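Long-range contact in extracellular invertase (Aspergillus kawachii, PDB 5XH8), which probably hydrolyses sucrose and related beta-fructofuranosides, and has high transfructosylation activity linked to fructooligosaccharides such as 1-kestose: residues K474-E485 and Y569-N580. Residues are numbered along the deposited sequence; the frame is centred on the assembly and turned at random.
Sequences KSGFQILSSEHE and YANSTNISFFHN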
ATOM      1  N   LYS A 474     -54.347 -16.272   8.601  1.00 45.17           N
ATOM      2  CA  LYS A 474     -53.036 -16.719   9.050  1.00 43.07           C
ATOM      3  C   LYS A 474     -53.107 -18.222   9.176  1.00 42.93           C
ATOM      4  O   LYS A 474     -53.885 -18.724   9.991  1.00 44.13           O
ATOM      5  CB  LYS A 474     -52.677 -16.132  10.408  1.00 44.80           C
ATOM      6  CG  LYS A 474     -52.497 -14.634  10.387  1.00 44.87           C
ATOM      7  CD  LYS A 474     -52.397 -14.062  11.776  1.00 46.56           C
ATOM      8  CE  LYS A 474     -52.801 -12.605  11.739  1.00 49.83           C
ATOM      9  NZ  LYS A 474     -52.299 -11.907  12.938  1.00 54.99           N
ATOM     10  N   SER A 475     -52.322 -18.941   8.372  1.00 39.64           N
ATOM     11  CA  SER A 475     -52.260 -20.395   8.450  1.00 39.89           C
ATOM     12  C   SER A 475     -50.820 -20.926   8.312  1.00 40.48           C
ATOM     13  O   SER A 475     -50.023 -20.407   7.528  1.00 36.45           O
ATOM     14  CB  SER A 475     -53.165 -21.018   7.372  1.00 42.41           C
ATOM     15  OG  SER A 475     -54.365 -20.260   7.190  1.00 42.10           O
ATOM     16  N   GLY A 476     -50.509 -21.975   9.071  1.00 39.59           N
ATOM     17  CA  GLY A 476     -49.243 -22.651   8.956  1.00 40.29           C
ATOM     18  C   GLY A 476     -49.105 -23.782   9.947  1.00 42.41           C
ATOM     19  O   GLY A 476     -50.008 -24.612  10.074  1.00 43.04           O
ATOM     20  N   PHE A 477     -47.968 -23.827  10.639  1.00 38.85           N
ATOM     21  CA  PHE A 477     -47.708 -24.864  11.621  1.00 37.66           C
ATOM     22  C   PHE A 477     -47.129 -24.292  12.892  1.00 38.56           C
ATOM     23  O   PHE A 477     -46.496 -23.244  12.894  1.00 39.92           O
ATOM     24  CB  PHE A 477     -46.761 -25.922  11.077  1.00 37.77           C
ATOM     25  CG  PHE A 477     -47.253 -26.599   9.838  1.00 40.03           C
ATOM     26  CD1 PHE A 477     -48.038 -27.747   9.919  1.00 40.20           C
ATOM     27  CD2 PHE A 477     -46.924 -26.097   8.579  1.00 39.73           C
ATOM     28  CE1 PHE A 477     -48.498 -28.365   8.771  1.00 39.96           C
ATOM     29  CE2 PHE A 477     -47.380 -26.718   7.429  1.00 39.37           C
ATOM     30  CZ  PHE A 477     -48.171 -27.849   7.524  1.00 40.86           C
ATOM     31  N   GLN A 478     -47.376 -25.011  13.977  1.00 38.65           N
ATOM     32  CA  GLN A 478     -46.772 -24.748  15.251  1.00 39.15           C
ATOM     33  C   GLN A 478     -45.771 -25.881  15.456  1.00 36.82           C
ATOM     34  O   GLN A 478     -46.124 -27.045  15.311  1.00 37.65           O
ATOM     35  CB  GLN A 478     -47.835 -24.734  16.347  1.00 40.52           C
ATOM     36  CG  GLN A 478     -47.347 -24.135  17.637  1.00 42.64           C
ATOM     37  CD  GLN A 478     -48.389 -24.191  18.743  1.00 43.82           C
ATOM     38  OE1 GLN A 478     -48.610 -25.230  19.360  1.00 46.92           O
ATOM     39  NE2 GLN A 478     -49.009 -23.064  19.011  1.00 44.63           N
ATOM     40  N   ILE A 479     -44.523 -25.543  15.759  1.00 33.65           N
ATOM     41  CA  ILE A 479     -43.455 -26.542  15.891  1.00 32.20           C
ATOM     42  C   ILE A 479     -42.711 -26.350  17.188  1.00 30.07           C
ATOM     43  O   ILE A 479     -42.871 -25.325  17.846  1.00 33.26           O
ATOM     44  CB  ILE A 479     -42.454 -26.487  14.705  1.00 32.20           C
ATOM     45  CG1 ILE A 479     -41.739 -25.118  14.639  1.00 32.52           C
ATOM     46  CG2 ILE A 479     -43.178 -26.783  13.399  1.00 31.45           C
ATOM     47  CD1 ILE A 479     -40.628 -25.056  13.603  1.00 31.91           C
ATOM     48  N   LEU A 480     -41.880 -27.331  17.530  1.00 30.66           N
ATOM     49  CA  LEU A 480     -41.056 -27.269  18.732  1.00 34.17           C
ATOM     50  C   LEU A 480     -41.914 -26.900  19.977  1.00 34.94           C
ATOM     51  O   LEU A 480     -41.575 -25.992  20.747  1.00 30.99           O
ATOM     52  CB  LEU A 480     -39.887 -26.283  18.523  1.00 33.51           C
ATOM     53  CG  LEU A 480     -38.914 -26.621  17.378  1.00 33.28           C
ATOM     54  CD1 LEU A 480     -38.022 -25.421  17.021  1.00 33.26           C
ATOM     55  CD2 LEU A 480     -38.089 -27.845  17.736  1.00 32.05           C
ATOM     56  N   SER A 481     -43.028 -27.616  20.117  1.00 34.94           N
ATOM     57  CA  SER A 481     -44.081 -27.315  21.107  1.00 37.59           C
ATOM     58  C   SER A 481     -44.093 -28.264  22.267  1.00 33.27           C
ATOM     59  O   SER A 481     -43.881 -29.466  22.118  1.00 31.99           O
ATOM     60  CB  SER A 481     -45.470 -27.394  20.483  1.00 40.23           C
ATOM     61  OG  SER A 481     -45.663 -26.295  19.635  1.00 49.85           O
ATOM     62  N   SER A 482     -44.365 -27.690  23.426  1.00 37.07           N
ATOM     63  CA  SER A 482     -44.656 -28.427  24.648  1.00 36.12           C
ATOM     64  C   SER A 482     -45.493 -27.466  25.497  1.00 38.14           C
ATOM     65  O   SER A 482     -45.911 -26.405  25.003  1.00 34.83           O
ATOM     66  CB  SER A 482     -43.354 -28.827  25.343  1.00 36.33           C
ATOM     67  OG  SER A 482     -42.616 -27.684  25.747  1.00 34.00           O
ATOM     68  N   GLU A 483     -45.732 -27.793  26.760  1.00 39.45           N
ATOM     69  CA  GLU A 483     -46.536 -26.897  27.591  1.00 44.13           C
ATOM     70  C   GLU A 483     -45.832 -25.542  27.827  1.00 43.46           C
ATOM     71  O   GLU A 483     -46.496 -24.523  27.971  1.00 43.68           O
ATOM     72  CB  GLU A 483     -46.940 -27.562  28.920  1.00 48.65           C
ATOM     73  CG  GLU A 483     -45.991 -27.371  30.096  1.00 55.77           C
ATOM     74  CD  GLU A 483     -46.633 -27.713  31.450  1.00 61.22           C
ATOM     75  OE1 GLU A 483     -47.384 -26.879  32.015  1.00 59.10           O
ATOM     76  OE2 GLU A 483     -46.363 -28.819  31.959  1.00 63.44           O
ATOM     77  N   HIS A 484     -44.499 -25.536  27.861  1.00 43.71           N
ATOM     78  CA  HIS A 484     -43.729 -24.318  28.152  1.00 44.01           C
ATOM     79  C   HIS A 484     -43.245 -23.504  26.937  1.00 38.96           C
ATOM     80  O   HIS A 484     -42.862 -22.359  27.097  1.00 35.73           O
ATOM     81  CB  HIS A 484     -42.532 -24.686  29.017  1.00 50.96           C
ATOM     82  CG  HIS A 484     -42.916 -25.251  30.349  1.00 59.67           C
ATOM     83  ND1 HIS A 484     -43.563 -24.502  31.314  1.00 63.11           N
ATOM     84  CD2 HIS A 484     -42.767 -26.493  30.870  1.00 58.42           C
ATOM     85  CE1 HIS A 484     -43.789 -25.257  32.373  1.00 61.98           C
ATOM     86  NE2 HIS A 484     -43.317 -26.468  32.130  1.00 64.49           N
ATOM     87  N   GLU A 485     -43.236 -24.100  25.745  1.00 37.31           N
ATOM     88  CA  GLU A 485     -42.646 -23.465  24.543  1.00 36.30           C
ATOM     89  C   GLU A 485     -43.416 -23.816  23.283  1.00 34.23           C
ATOM     90  O   GLU A 485     -44.066 -24.859  23.208  1.00 32.90           O
ATOM     91  CB  GLU A 485     -41.186 -23.920  24.340  1.00 34.19           C
ATOM     92  CG  GLU A 485     -40.244 -23.626  25.495  1.00 32.20           C
ATOM     93  CD  GLU A 485     -38.891 -24.321  25.385  1.00 32.77           C
ATOM     94  OE1 GLU A 485     -38.821 -25.549  25.156  1.00 31.16           O
ATOM     95  OE2 GLU A 485     -37.868 -23.639  25.583  1.00 29.69           O
ATOM     96  N   TYR A 569     -36.543 -27.168  26.370  1.00 30.46           N
ATOM     97  CA  TYR A 569     -37.061 -28.404  26.982  1.00 32.35           C
ATOM     98  C   TYR A 569     -36.975 -29.580  26.012  1.00 32.37           C
ATOM     99  O   TYR A 569     -37.285 -29.448  24.827  1.00 29.13           O
ATOM    100  CB  TYR A 569     -38.528 -28.227  27.484  1.00 33.50           C
ATOM    101  CG  TYR A 569     -38.661 -27.401  28.743  1.00 33.47           C
ATOM    102  CD1 TYR A 569     -38.374 -27.953  29.996  1.00 34.83           C
ATOM    103  CD2 TYR A 569     -39.074 -26.066  28.700  1.00 35.68           C
ATOM    104  CE1 TYR A 569     -38.481 -27.198  31.167  1.00 33.72           C
ATOM    105  CE2 TYR A 569     -39.189 -25.305  29.873  1.00 35.27           C
ATOM    106  CZ  TYR A 569     -38.888 -25.887  31.102  1.00 33.51           C
ATOM    107  OH  TYR A 569     -38.980 -25.153  32.254  1.00 33.02           O
ATOM    108  N   ALA A 570     -36.557 -30.727  26.533  1.00 33.06           N
ATOM    109  CA  ALA A 570     -36.406 -31.952  25.754  1.00 35.09           C
ATOM    110  C   ALA A 570     -37.692 -32.308  24.987  1.00 37.88           C
ATOM    111  O   ALA A 570     -37.618 -32.744  23.827  1.00 36.90           O
ATOM    112  CB  ALA A 570     -35.975 -33.097  26.658  1.00 33.31           C
ATOM    113  N   ASN A 571     -38.838 -32.032  25.624  1.00 38.41           N
ATOM    114  CA  ASN A 571     -40.193 -32.297  25.100  1.00 41.51           C
ATOM    115  C   ASN A 571     -40.708 -31.323  24.101  1.00 37.37           C
ATOM    116  O   ASN A 571     -41.825 -31.488  23.656  1.00 32.60           O
ATOM    117  CB  ASN A 571     -41.240 -32.175  26.226  1.00 47.47           C
ATOM    118  CG  ASN A 571     -41.108 -33.229  27.256  1.00 58.23           C
ATOM    119  OD1 ASN A 571     -40.219 -34.088  27.188  1.00 73.25           O
ATOM    120  ND2 ASN A 571     -41.979 -33.169  28.255  1.00 66.43           N
ATOM    121  N   SER A 572     -39.985 -30.253  23.808  1.00 37.66           N
ATOM    122  CA  SER A 572     -40.488 -29.260  22.865  1.00 35.39           C
ATOM    123  C   SER A 572     -40.248 -29.720  21.412  1.00 36.66           C
ATOM    124  O   SER A 572     -39.462 -29.123  20.659  1.00 36.52           O
ATOM    125  CB  SER A 572     -39.891 -27.893  23.179  1.00 37.43           C
ATOM    126  OG  SER A 572     -40.416 -27.400  24.410  1.00 35.42           O
ATOM    127  N   THR A 573     -40.959 -30.787  21.036  1.00 34.66           N
ATOM    128  CA  THR A 573     -40.832 -31.421  19.729  1.00 36.53           C
ATOM    129  C   THR A 573     -42.163 -31.636  18.987  1.00 36.85           C
ATOM    130  O   THR A 573     -42.161 -32.219  17.900  1.00 35.55           O
ATOM    131  CB  THR A 573     -40.142 -32.790  19.876  1.00 36.32           C
ATOM    132  OG1 THR A 573     -40.938 -33.627  20.713  1.00 36.75           O
ATOM    133  CG2 THR A 573     -38.757 -32.650  20.495  1.00 34.76           C
ATOM    134  N   ASN A 574     -43.284 -31.170  19.551  1.00 38.40           N
ATOM    135  CA  ASN A 574     -44.602 -31.437  18.963  1.00 38.39           C
ATOM    136  C   ASN A 574     -44.906 -30.463  17.850  1.00 37.62           C
ATOM    137  O   ASN A 574     -44.463 -29.298  17.872  1.00 34.55           O
ATOM    138  CB  ASN A 574     -45.718 -31.395  20.018  1.00 39.25           C
ATOM    139  CG  ASN A 574     -45.570 -32.494  21.060  1.00 39.52           C
ATOM    140  OD1 ASN A 574     -45.290 -32.228  22.227  1.00 46.68           O
ATOM    141  ND2 ASN A 574     -45.705 -33.727  20.634  1.00 38.69           N
ATOM    142  N   ILE A 575     -45.689 -30.950  16.896  1.00 35.84           N
ATOM    143  CA  ILE A 575     -46.093 -30.184  15.731  1.00 38.40           C
ATOM    144  C   ILE A 575     -47.614 -30.174  15.618  1.00 38.12           C
ATOM    145  O   ILE A 575     -48.240 -31.200  15.818  1.00 38.60           O
ATOM    146  CB  ILE A 575     -45.485 -30.785  14.449  1.00 37.97           C
ATOM    147  CG1 ILE A 575     -43.952 -30.664  14.488  1.00 38.39           C
ATOM    148  CG2 ILE A 575     -46.054 -30.095  13.208  1.00 40.16           C
ATOM    149  CD1 ILE A 575     -43.256 -31.345  13.324  1.00 39.16           C
ATOM    150  N   SER A 576     -48.186 -29.027  15.271  1.00 39.19           N
ATOM    151  CA  SER A 576     -49.624 -28.895  15.074  1.00 39.13           C
ATOM    152  C   SER A 576     -49.927 -28.057  13.850  1.00 41.38           C
ATOM    153  O   SER A 576     -49.152 -27.144  13.522  1.00 38.05           O
ATOM    154  CB  SER A 576     -50.248 -28.215  16.284  1.00 38.25           C
ATOM    155  OG  SER A 576     -50.007 -28.998  17.427  1.00 37.77           O
ATOM    156  N   PHE A 577     -51.065 -28.342  13.202  1.00 37.58           N
ATOM    157  CA  PHE A 577     -51.656 -27.419  12.221  1.00 38.06           C
ATOM    158  C   PHE A 577     -52.037 -26.164  12.980  1.00 38.40           C
ATOM    159  O   PHE A 577     -52.364 -26.225  14.167  1.00 37.38           O
ATOM    160  CB  PHE A 577     -52.922 -27.987  11.552  1.00 39.62           C
ATOM    161  CG  PHE A 577     -52.691 -29.260  10.791  1.00 39.42           C
ATOM    162  CD1 PHE A 577     -52.281 -29.223   9.472  1.00 40.57           C
ATOM    163  CD2 PHE A 577     -52.876 -30.495  11.398  1.00 39.64           C
ATOM    164  CE1 PHE A 577     -52.045 -30.398   8.773  1.00 41.07           C
ATOM    165  CE2 PHE A 577     -52.646 -31.672  10.705  1.00 39.58           C
ATOM    166  CZ  PHE A 577     -52.228 -31.625   9.389  1.00 40.54           C
ATOM    167  N   PHE A 578     -51.967 -25.026  12.310  1.00 37.67           N
ATOM    168  CA  PHE A 578     -52.385 -23.766  12.899  1.00 41.84           C
ATOM    169  C   PHE A 578     -53.171 -22.985  11.859  1.00 43.06           C
ATOM    170  O   PHE A 578     -52.785 -22.943  10.691  1.00 43.20           O
ATOM    171  CB  PHE A 578     -51.182 -22.936  13.357  1.00 41.03           C
ATOM    172  CG  PHE A 578     -51.490 -21.472  13.501  1.00 40.94           C
ATOM    173  CD1 PHE A 578     -52.183 -21.002  14.610  1.00 42.65           C
ATOM    174  CD2 PHE A 578     -51.129 -20.570  12.512  1.00 39.83           C
ATOM    175  CE1 PHE A 578     -52.482 -19.654  14.742  1.00 42.61           C
ATOM    176  CE2 PHE A 578     -51.423 -19.219  12.637  1.00 41.18           C
ATOM    177  CZ  PHE A 578     -52.098 -18.756  13.756  1.00 42.34           C
ATOM    178  N   HIS A 579     -54.260 -22.363  12.301  1.00 46.36           N
ATOM    179  CA  HIS A 579     -55.131 -21.554  11.437  1.00 46.75           C
ATOM    180  C   HIS A 579     -55.915 -20.604  12.344  1.00 46.69           C
ATOM    181  O   HIS A 579     -56.414 -21.031  13.395  1.00 47.10           O
ATOM    182  CB  HIS A 579     -56.041 -22.476  10.616  1.00 48.68           C
ATOM    183  CG  HIS A 579     -57.092 -21.754   9.834  1.00 54.24           C
ATOM    184  ND1 HIS A 579     -56.798 -20.750   8.939  1.00 55.47           N
ATOM    185  CD2 HIS A 579     -58.440 -21.895   9.812  1.00 56.33           C
ATOM    186  CE1 HIS A 579     -57.918 -20.296   8.406  1.00 58.10           C
ATOM    187  NE2 HIS A 579     -58.929 -20.977   8.917  1.00 56.81           N
ATOM    188  N   ASN A 580     -55.988 -19.318  11.982  1.00 45.33           N
ATOM    189  CA  ASN A 580     -56.578 -18.304  12.889  1.00 44.95           C
ATOM    190  C   ASN A 580     -58.109 -18.161  12.757  1.00 47.32           C
ATOM    191  O   ASN A 580     -58.704 -17.284  13.371  1.00 49.26           O
ATOM    192  CB  ASN A 580     -55.902 -16.941  12.727  1.00 42.31           C
ATOM    193  CG  ASN A 580     -56.219 -16.277  11.410  1.00 41.68           C
ATOM    194  OD1 ASN A 580     -56.584 -16.939  10.435  1.00 44.27           O
ATOM    195  ND2 ASN A 580     -56.035 -14.967  11.352  1.00 40.73           N
TER
HETATM  196  O   HOH W   1     -41.185 -29.825  16.183  1.00 37.32           O
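With CG of Glu-485 turned beside its backbone N (chi1 -59°) and the chain extended beyond it, the carboxylate reaches Ser-572, whose OG also lies beside its own N (chi1 -69°). The pair closes the loop end of two neighbouring antiparallel strands in the C-terminal beta-sandwich of this GH32 enzyme, and illustrates how one carboxylate oxygen can organise a turn. Glu-485 OE1 takes the Ser-572 hydroxyl on its anti lone pair at 2.6 Å and the backbone N of Tyr-569 on its syn side at 3.0 Å. Ser-482 OG donates to Ser-572 OG (2.6 Å), making a chain of two hydroxyls that ends on the carboxylate, while OE2 is held by the backbone N atoms of Trp-568 and Ala-507. In the type I turn from Tyr-569 to Ser-572, the tyrosine ring carries His-484 CD2 over one face, toward the rim, in an offset stack with planes 28° apart.

Regular antiparallel pairing runs from Ser-475 with His-579 to Gln-478 with Ser-576, then slips by one residue at a G1 beta bulge where Leu-480 and Ser-481 both face Asn-574. Phe-477 and Phe-577 lie side by side, with Phe-477 CE1 3.9 Å from Phe-577 CD1, and both meet Phe-587 of the facing sheet edge-to-face. Ser-475 OG is hydrogen-bonded to His-579 ND1 (3.0 Å), while the other ring nitrogen, NE2, is bonded to Gly-583 O.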